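Local structure of ORF48 (Lactococcus phage TP901-1, 3U6X) at residues V[17-22]-V[87-92]. The protein probably helps to build the phage baseplate as the upper baseplate protein, whose immunoglobulin-like domain packs against a chain of another protein in this complex. Numbering follows the deposited sequence.
Sequences KVTSYK and VLCFKM
Two hydrogen-bond donors, T19 N at 3.0 Å in the carbonyl plane and a water, grip the carbonyl oxygen C89 O, and V18 CA adds a weaker CA-H...O contact. That water also donates to K17 O and pairs with T19 OG1, 2.8 Å away, so it stitches the two strands together. The T19 hydroxyl is set between backbone N and carbonyl carbon (chi1 53°), which brings OG1 within 3.4 Å of C89 CB and into the plane of the Y21 ring, at its edge. Y21 takes the same kind of torsion (chi1 49°), and its ring swings over the opposing strand, CE1 lying 3.5 Å from C89 CB while V87 CG1 meets CZ and the hydroxyl. The Y21 OH is hydrogen-bonded to the backbone of a chain of another protein. On the opposite face V18 forks: CG2 presses on F90 CD1 at 3.5 Å, and CG1 reaches L88 CD1 at 3.8 Å. F90 in turn stacks on F4. The antiparallel strands 16-22 and 86-92 thus present two unlike faces: a mostly apolar one of V18, L88 and F90, and one where T19, C89, V87 and Y21 mix apolar packing with a water and a protein partner.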
loop_
_atom_site.group_PDB
_atom_site.type_symbol
_atom_site.label_atom_id
_atom_site.label_comp_id
_atom_site.label_asym_id
_atom_site.label_seq_id
_atom_site.Cartn_x
_atom_site.Cartn_y
_atom_site.Cartn_z
ATOM N N LYS V 17 -24.075 29.262 32.754
ATOM C CA LYS V 17 -24.184 28.595 34.039
ATOM C C LYS V 17 -23.409 29.407 35.068
ATOM O O LYS V 17 -22.250 29.798 34.832
ATOM C CB LYS V 17 -23.704 27.148 33.945
ATOM C CG LYS V 17 -24.768 26.196 33.440
ATOM C CD LYS V 17 -24.115 24.932 32.878
ATOM C CE LYS V 17 -25.129 23.905 32.440
ATOM N NZ LYS V 17 -24.469 22.761 31.763
ATOM N N VAL V 18 -24.099 29.750 36.178
ATOM C CA VAL V 18 -23.550 30.598 37.233
ATOM C C VAL V 18 -23.350 29.784 38.497
ATOM O O VAL V 18 -24.229 28.990 38.846
ATOM C CB VAL V 18 -24.409 31.873 37.475
ATOM C CG1 VAL V 18 -23.759 32.799 38.499
ATOM C CG2 VAL V 18 -24.650 32.626 36.177
ATOM N N THR V 19 -22.178 29.974 39.155
ATOM C CA THR V 19 -21.767 29.338 40.407
ATOM C C THR V 19 -21.263 30.380 41.432
ATOM O O THR V 19 -20.715 31.427 41.067
ATOM C CB THR V 19 -20.772 28.199 40.180
ATOM O OG1 THR V 19 -19.661 28.649 39.405
ATOM C CG2 THR V 19 -21.396 26.981 39.565
ATOM N N SER V 20 -21.452 30.067 42.719
ATOM C CA SER V 20 -21.066 30.896 43.859
ATOM C C SER V 20 -20.172 30.079 44.779
ATOM O O SER V 20 -20.521 28.951 45.147
ATOM C CB SER V 20 -22.310 31.349 44.617
ATOM O OG SER V 20 -21.979 32.213 45.688
ATOM N N TYR V 21 -19.014 30.630 45.127
ATOM C CA TYR V 21 -18.045 29.974 46.006
ATOM C C TYR V 21 -17.121 30.987 46.693
ATOM O O TYR V 21 -16.917 32.104 46.204
ATOM C CB TYR V 21 -17.232 28.876 45.275
ATOM C CG TYR V 21 -16.632 29.320 43.960
ATOM C CD1 TYR V 21 -17.342 29.187 42.767
ATOM C CD2 TYR V 21 -15.362 29.889 43.908
ATOM C CE1 TYR V 21 -16.824 29.654 41.567
ATOM C CE2 TYR V 21 -14.823 30.336 42.706
ATOM C CZ TYR V 21 -15.565 30.230 41.540
ATOM O OH TYR V 21 -15.034 30.663 40.352
ATOM N N LYS V 22 -16.572 30.561 47.839
ATOM C CA LYS V 22 -15.706 31.304 48.732
ATOM C C LYS V 22 -14.319 30.629 48.808
ATOM O O LYS V 22 -14.204 29.400 48.685
ATOM C CB LYS V 22 -16.370 31.290 50.129
ATOM C CG LYS V 22 -15.822 32.283 51.147
ATOM C CD LYS V 22 -16.604 32.279 52.461
ATOM C CE LYS V 22 -17.826 33.181 52.425
ATOM N NZ LYS V 22 -18.148 33.746 53.769
ATOM N N VAL V 87 -16.649 34.802 45.262
ATOM C CA VAL V 87 -16.631 34.788 43.800
ATOM C C VAL V 87 -18.003 34.373 43.255
ATOM O O VAL V 87 -18.640 33.473 43.795
ATOM C CB VAL V 87 -15.491 33.893 43.215
ATOM C CG1 VAL V 87 -15.501 33.899 41.686
ATOM C CG2 VAL V 87 -14.111 34.301 43.731
ATOM N N LEU V 88 -18.452 35.076 42.203
ATOM C CA LEU V 88 -19.629 34.804 41.380
ATOM C C LEU V 88 -19.055 34.489 39.960
ATOM O O LEU V 88 -18.443 35.346 39.312
ATOM C CB LEU V 88 -20.611 35.988 41.369
ATOM C CG LEU V 88 -22.006 35.712 40.777
ATOM C CD1 LEU V 88 -22.806 34.702 41.637
ATOM C CD2 LEU V 88 -22.792 37.006 40.631
ATOM N N CYS V 89 -19.150 33.218 39.557
ATOM C CA CYS V 89 -18.569 32.688 38.324
ATOM C C CYS V 89 -19.597 32.492 37.219
ATOM O O CYS V 89 -20.608 31.818 37.425
ATOM C CB CYS V 89 -17.825 31.393 38.647
ATOM S SG CYS V 89 -17.099 30.547 37.225
ATOM N N PHE V 90 -19.311 33.053 36.031
ATOM C CA PHE V 90 -20.170 32.947 34.853
ATOM C C PHE V 90 -19.452 32.111 33.815
ATOM O O PHE V 90 -18.367 32.490 33.383
ATOM C CB PHE V 90 -20.521 34.341 34.283
ATOM C CG PHE V 90 -21.327 35.238 35.201
ATOM C CD1 PHE V 90 -22.705 35.351 35.058
ATOM C CD2 PHE V 90 -20.699 35.994 36.188
ATOM C CE1 PHE V 90 -23.445 36.181 35.900
ATOM C CE2 PHE V 90 -21.437 36.834 37.032
ATOM C CZ PHE V 90 -22.808 36.927 36.880
ATOM N N LYS V 91 -20.018 30.945 33.454
ATOM C CA LYS V 91 -19.411 30.059 32.457
ATOM C C LYS V 91 -20.312 29.983 31.250
ATOM O O LYS V 91 -21.463 29.575 31.365
ATOM C CB LYS V 91 -19.128 28.643 33.016
ATOM C CG LYS V 91 -17.937 28.515 33.986
ATOM C CD LYS V 91 -16.594 28.643 33.299
ATOM C CE LYS V 91 -15.457 27.834 33.874
ATOM N NZ LYS V 91 -15.122 28.184 35.271
ATOM N N MET V 92 -19.814 30.435 30.104
ATOM C CA MET V 92 -20.561 30.396 28.858
ATOM C C MET V 92 -20.172 29.157 28.045
ATOM O O MET V 92 -19.002 28.776 27.970
ATOM C CB MET V 92 -20.308 31.670 28.053
ATOM C CG MET V 92 -21.137 31.764 26.789
ATOM S SD MET V 92 -21.734 33.428 26.498
ATOM C CE MET V 92 -20.320 34.129 26.016
HETATM O O HOH W 1 -20.120 28.916 36.704
#